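Local coordinates for type VI immunity protein Atu4351 (Agrobacterium fabrum, PDB 6ITW), which probably protects its own cell by neutralising the cognate type VI secretion effector, as the immunity partner of an effector-immunity pair, at residues E22-A27 / D42-A47; N34-T39 / H85-S90. One frame throughout, in Å; residues are numbered along the deposited sequence.

Interaction 1 (E22-A27 / D42-A47); sequences EIMGEA and DFIRHA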
loop_
_atom_site.group_PDB
_atom_site.type_symbol
_atom_site.label_atom_id
_atom_site.label_comp_id
_atom_site.label_asym_id
_atom_site.label_seq_id
_atom_site.Cartn_x
_atom_site.Cartn_y
_atom_site.Cartn_z
ATOM N N GLU A 22 1.112 -11.981 -12.070
ATOM C CA GLU A 22 2.535 -12.091 -12.350
ATOM C C GLU A 22 3.155 -13.063 -11.344
ATOM O O GLU A 22 2.766 -13.086 -10.172
ATOM C CB GLU A 22 3.172 -10.700 -12.267
ATOM C CG GLU A 22 4.688 -10.605 -12.177
ATOM C CD GLU A 22 5.175 -9.139 -12.048
ATOM O OE1 GLU A 22 5.811 -8.809 -11.022
ATOM O OE2 GLU A 22 4.917 -8.315 -12.972
ATOM N N ILE A 23 4.093 -13.890 -11.814
ATOM C CA ILE A 23 4.726 -14.919 -10.986
ATOM C C ILE A 23 5.762 -14.281 -10.072
ATOM O O ILE A 23 6.547 -13.424 -10.501
ATOM C CB ILE A 23 5.376 -15.999 -11.868
ATOM C CG1 ILE A 23 4.323 -16.929 -12.446
ATOM C CG2 ILE A 23 6.413 -16.820 -11.074
ATOM C CD1 ILE A 23 4.918 -17.953 -13.393
HETATM N N MSE A 24 5.781 -14.692 -8.808
HETATM C CA MSE A 24 6.898 -14.306 -7.938
HETATM C C MSE A 24 7.831 -15.510 -7.820
HETATM O O MSE A 24 7.434 -16.560 -7.304
HETATM C CB MSE A 24 6.421 -13.839 -6.560
HETATM C CG MSE A 24 7.535 -13.229 -5.743
HETATM SE SE MSE A 24 7.005 -12.484 -4.027
HETATM C CE MSE A 24 5.998 -11.024 -4.662
ATOM N N GLY A 25 9.058 -15.357 -8.338
ATOM C CA GLY A 25 9.979 -16.478 -8.419
ATOM C C GLY A 25 10.479 -16.943 -7.063
ATOM O O GLY A 25 10.407 -16.239 -6.047
ATOM N N GLU A 26 11.015 -18.166 -7.049
ATOM C CA GLU A 26 11.463 -18.743 -5.782
ATOM C C GLU A 26 12.662 -17.993 -5.214
ATOM O O GLU A 26 12.764 -17.814 -3.994
ATOM C CB GLU A 26 11.780 -20.226 -5.955
ATOM C CG GLU A 26 10.529 -21.084 -5.915
ATOM C CD GLU A 26 9.788 -20.957 -4.593
ATOM O OE1 GLU A 26 10.419 -20.572 -3.579
ATOM O OE2 GLU A 26 8.573 -21.242 -4.563
ATOM N N ALA A 27 13.571 -17.528 -6.075
ATOM C CA ALA A 27 14.680 -16.718 -5.579
ATOM C C ALA A 27 14.159 -15.492 -4.833
ATOM O O ALA A 27 14.583 -15.213 -3.704
ATOM C CB ALA A 27 15.599 -16.310 -6.735
ATOM N N ASP A 42 3.538 -18.267 1.012
ATOM C CA ASP A 42 2.992 -19.450 0.365
ATOM C C ASP A 42 1.722 -19.121 -0.418
ATOM O O ASP A 42 1.523 -19.629 -1.529
ATOM C CB ASP A 42 2.735 -20.548 1.398
ATOM C CG ASP A 42 2.538 -21.911 0.739
ATOM O OD1 ASP A 42 3.371 -22.262 -0.137
ATOM O OD2 ASP A 42 1.553 -22.616 1.071
ATOM N N PHE A 43 0.861 -18.265 0.134
ATOM C CA PHE A 43 -0.257 -17.725 -0.641
ATOM C C PHE A 43 0.218 -17.158 -1.989
ATOM O O PHE A 43 -0.302 -17.527 -3.054
ATOM C CB PHE A 43 -0.983 -16.666 0.191
ATOM C CG PHE A 43 -2.032 -15.915 -0.564
ATOM C CD1 PHE A 43 -3.194 -16.553 -0.988
ATOM C CD2 PHE A 43 -1.858 -14.567 -0.862
ATOM C CE1 PHE A 43 -4.177 -15.854 -1.692
ATOM C CE2 PHE A 43 -2.834 -13.847 -1.549
ATOM C CZ PHE A 43 -3.997 -14.490 -1.969
ATOM N N ILE A 44 1.248 -16.306 -1.969
ATOM C CA ILE A 44 1.754 -15.720 -3.211
ATOM C C ILE A 44 2.360 -16.787 -4.121
ATOM O O ILE A 44 2.218 -16.734 -5.356
ATOM C CB ILE A 44 2.774 -14.618 -2.888
ATOM C CG1 ILE A 44 2.075 -13.491 -2.141
ATOM C CG2 ILE A 44 3.438 -14.120 -4.164
ATOM C CD1 ILE A 44 0.848 -12.982 -2.834
ATOM N N ARG A 45 3.070 -17.754 -3.534
ATOM C CA ARG A 45 3.644 -18.837 -4.328
ATOM C C ARG A 45 2.568 -19.548 -5.145
ATOM O O ARG A 45 2.783 -19.896 -6.310
ATOM C CB ARG A 45 4.367 -19.830 -3.410
ATOM C CG ARG A 45 4.905 -21.067 -4.123
ATOM C CD ARG A 45 5.483 -22.104 -3.130
ATOM N NE ARG A 45 6.749 -21.642 -2.578
ATOM C CZ ARG A 45 6.928 -21.264 -1.317
ATOM N NH1 ARG A 45 5.922 -21.304 -0.452
ATOM N NH2 ARG A 45 8.119 -20.840 -0.924
ATOM N N HIS A 46 1.392 -19.742 -4.553
ATOM C CA HIS A 46 0.293 -20.400 -5.240
ATOM C C HIS A 46 -0.457 -19.451 -6.167
ATOM O O HIS A 46 -0.650 -19.749 -7.355
ATOM C CB HIS A 46 -0.656 -20.990 -4.205
ATOM C CG HIS A 46 -0.241 -22.343 -3.729
ATOM N ND1 HIS A 46 0.457 -22.538 -2.556
ATOM C CD2 HIS A 46 -0.411 -23.570 -4.278
ATOM C CE1 HIS A 46 0.691 -23.828 -2.398
ATOM N NE2 HIS A 46 0.172 -24.475 -3.426
ATOM N N ALA A 47 -0.907 -18.312 -5.645
ATOM C CA ALA A 47 -1.805 -17.472 -6.424
ATOM C C ALA A 47 -1.072 -16.516 -7.351
ATOM O O ALA A 47 -1.702 -15.959 -8.253
ATOM C CB ALA A 47 -2.741 -16.686 -5.496
HETATM O O HOH W 1 4.023 -16.523 -7.611
#
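Glu26 and Arg45 reach across from two neighbouring helices and meet at about a right angle, yet their flat ends lie almost in one plane, the carboxylate and guanidinium planes being only 2° apart. The bond runs from Arg45 NE to Glu26 OE2, 2.7 Å long and fairly straight at 162°, and it uses the syn lone pair of the oxygen. A bend at chi2 turns the Glu26 carboxylate toward the edge of the guanidinium. From the other side Arg45 NH1 meets Asp42 OD1 at 2.7 Å, on the anti side of that carboxylate. Two acids thus share one arginine in a salt-bridge network, each near the guanidinium plane.

Beneath these charges the contact is apolar. CB of selenomethionine Met24 touches Ile44 CG2 at 3.8 Å, and the chain, with CG anti to the backbone N (chi1 -171°) and then bent at chi3, keeps Met24 SE (3.9 Å) and CE (4.0 Å) against the same methyl. Leu49 of strand 49-52 touches both side chains. Between the two layers water 1 accepts from Met24 N at 2.8 Å and donates to Ile44 O at 2.9 Å, linking the loop before helix 26-31 to helix 38-47.

The arrangement implies a guanidinium whose rotation is set by two carboxylates, with its positive charge probably balanced locally, beside a buried apolar contact.

Interaction 2 (N34-T39 / H85-S90); sequences NRIPET and HALGFS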
loop_
_atom_site.group_PDB
_atom_site.type_symbol
_atom_site.label_atom_id
_atom_site.label_comp_id
_atom_site.label_asym_id
_atom_site.label_seq_id
_atom_site.Cartn_x
_atom_site.Cartn_y
_atom_site.Cartn_z
ATOM N N ASN A 34 11.803 -15.508 6.837
ATOM C CA ASN A 34 11.853 -14.902 8.169
ATOM C C ASN A 34 11.754 -13.380 8.146
ATOM O O ASN A 34 11.901 -12.738 9.189
ATOM C CB ASN A 34 13.109 -15.314 8.939
ATOM C CG ASN A 34 13.140 -16.785 9.236
ATOM O OD1 ASN A 34 14.080 -17.481 8.850
ATOM N ND2 ASN A 34 12.103 -17.278 9.916
ATOM N N ARG A 35 11.498 -12.778 6.989
ATOM C CA ARG A 35 11.231 -11.353 6.940
ATOM C C ARG A 35 9.782 -11.024 6.611
ATOM O O ARG A 35 9.304 -9.958 7.011
ATOM C CB ARG A 35 12.188 -10.680 5.944
ATOM C CG ARG A 35 13.557 -10.451 6.580
ATOM C CD ARG A 35 14.704 -10.515 5.609
ATOM N NE ARG A 35 14.508 -9.652 4.455
ATOM C CZ ARG A 35 15.465 -9.380 3.575
ATOM N NH1 ARG A 35 16.676 -9.901 3.740
ATOM N NH2 ARG A 35 15.214 -8.590 2.538
ATOM N N ILE A 36 9.068 -11.922 5.936
ATOM C CA ILE A 36 7.632 -11.806 5.687
ATOM C C ILE A 36 7.031 -13.134 6.128
ATOM O O ILE A 36 7.622 -14.185 5.834
ATOM C CB ILE A 36 7.340 -11.516 4.205
ATOM C CG1 ILE A 36 8.047 -10.227 3.746
ATOM C CG2 ILE A 36 5.835 -11.462 3.950
ATOM C CD1 ILE A 36 7.887 -9.933 2.251
ATOM N N PRO A 37 5.893 -13.154 6.829
ATOM C CA PRO A 37 5.345 -14.435 7.327
ATOM C C PRO A 37 5.171 -15.462 6.209
ATOM O O PRO A 37 4.754 -15.131 5.095
ATOM C CB PRO A 37 3.993 -14.035 7.930
ATOM C CG PRO A 37 4.155 -12.563 8.297
ATOM C CD PRO A 37 5.100 -11.984 7.265
ATOM N N GLU A 38 5.483 -16.728 6.521
ATOM C CA GLU A 38 5.473 -17.767 5.486
ATOM C C GLU A 38 4.077 -18.056 4.954
ATOM O O GLU A 38 3.942 -18.422 3.780
ATOM C CB GLU A 38 6.090 -19.075 5.997
ATOM C CG GLU A 38 7.308 -19.496 5.178
ATOM C CD GLU A 38 6.976 -19.895 3.730
ATOM O OE1 GLU A 38 6.030 -20.689 3.516
ATOM O OE2 GLU A 38 7.678 -19.427 2.801
ATOM N N THR A 39 3.036 -17.939 5.789
ATOM C CA THR A 39 1.689 -18.152 5.273
ATOM C C THR A 39 1.374 -17.169 4.152
ATOM O O THR A 39 0.743 -17.535 3.160
ATOM C CB THR A 39 0.655 -18.046 6.396
ATOM O OG1 THR A 39 0.727 -16.754 7.021
ATOM C CG2 THR A 39 0.887 -19.145 7.426
ATOM N N HIS A 85 8.518 -3.854 3.567
ATOM C CA HIS A 85 8.391 -4.526 2.281
ATOM C C HIS A 85 7.018 -4.251 1.697
ATOM O O HIS A 85 6.003 -4.549 2.333
ATOM C CB HIS A 85 8.642 -6.025 2.451
ATOM C CG HIS A 85 9.855 -6.311 3.273
ATOM N ND1 HIS A 85 11.131 -6.037 2.825
ATOM C CD2 HIS A 85 9.988 -6.777 4.537
ATOM C CE1 HIS A 85 12.000 -6.353 3.770
ATOM N NE2 HIS A 85 11.332 -6.802 4.819
ATOM N N ALA A 86 6.997 -3.708 0.482
ATOM C CA ALA A 86 5.748 -3.375 -0.202
ATOM C C ALA A 86 5.111 -4.650 -0.754
ATOM O O ALA A 86 5.723 -5.350 -1.570
ATOM C CB ALA A 86 6.013 -2.373 -1.328
ATOM N N LEU A 87 3.875 -4.938 -0.337
ATOM C CA LEU A 87 3.200 -6.167 -0.745
ATOM C C LEU A 87 2.122 -5.953 -1.799
ATOM O O LEU A 87 1.836 -6.881 -2.568
ATOM C CB LEU A 87 2.566 -6.859 0.466
ATOM C CG LEU A 87 3.503 -7.087 1.656
ATOM C CD1 LEU A 87 2.750 -7.747 2.798
ATOM C CD2 LEU A 87 4.728 -7.912 1.250
ATOM N N GLY A 88 1.513 -4.771 -1.841
ATOM C CA GLY A 88 0.466 -4.467 -2.803
ATOM C C GLY A 88 0.025 -3.033 -2.618
ATOM O O GLY A 88 0.470 -2.338 -1.697
ATOM N N PHE A 89 -0.870 -2.578 -3.500
ATOM C CA PHE A 89 -1.383 -1.223 -3.326
ATOM C C PHE A 89 -2.785 -1.062 -3.900
ATOM O O PHE A 89 -3.166 -1.712 -4.879
ATOM C CB PHE A 89 -0.441 -0.170 -3.942
ATOM C CG PHE A 89 0.194 -0.587 -5.253
ATOM C CD1 PHE A 89 -0.433 -0.310 -6.469
ATOM C CD2 PHE A 89 1.444 -1.209 -5.270
ATOM C CE1 PHE A 89 0.169 -0.650 -7.673
ATOM C CE2 PHE A 89 2.059 -1.549 -6.473
ATOM C CZ PHE A 89 1.419 -1.274 -7.673
ATOM N N SER A 90 -3.543 -0.162 -3.277
ATOM C CA SER A 90 -4.825 0.280 -3.806
ATOM C C SER A 90 -4.696 0.836 -5.213
ATOM O O SER A 90 -3.586 0.998 -5.742
ATOM C CB SER A 90 -5.430 1.356 -2.904
ATOM O OG SER A 90 -4.842 2.623 -3.189
#
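The turn that leads into helix 38-47 packs on strand 84-90 of the mixed sheet, within the GAD-like domain, through Ile36 and Arg35 on one side and His85 and Leu87 on the other. Ile36 supplies the apolar part. Its CG1 is anti to the carbonyl carbon (chi1 -58°) and the chain runs on extended, which brings CD1 against both His85 CB, at 4.0 Å, and Leu87 CD2, at 3.9 Å. The Ile36 and Leu87 side chains run alongside each other with opposite headings, whereas Ile36 CG1 approaches the imidazole obliquely, 4.0 Å from His85 CD2.

His85 and Leu87, two residues apart on the strand, both point toward the turn, while Ala86 between them points away and touches Ile95. Leu87 is also the first residue of a classic beta bulge, in which it and Gly88 both face Leu96 of the adjacent antiparallel strand 94-99. Leu87 also meets Trp98 on that strand and Leu132 of helix 128-137.

Arg35 passes the histidine at about a right angle, its guanidinium plane 23° from that of the ring. Its CB is 4.1 Å from His85 NE2 and its NH2 is 4.1 Å from His85 CE1, a packing contact without a hydrogen bond. His85 NE2 has its polar partner elsewhere, a hydrogen bond to Glu100 OE2, which also makes a long, weak ion pair with Arg35 NE, and Tyr32 meets the ring edge-to-face.

In the fold
Interactions 1 and 2 share helix 38-47: the 34-39 segment of interaction 2 enters its start, and the 42-47 segment of interaction 1 forms its end. Their centres are about 12 Å apart, on the same side of the chain's centre, and Arg45 NH2 of the first packs against Glu38 OE2 of the second at 4.0 Å. Interaction 2 is the deeper, its centre about 10 Å from that of the chain against about 19 Å for interaction 1. The end of the helix meets the start of helix 26-31 and the loop before it, while the residues just ahead of the helix pack on strand 84-90, an example of one helix and its lead-in linking a partly buried contact to a buried one.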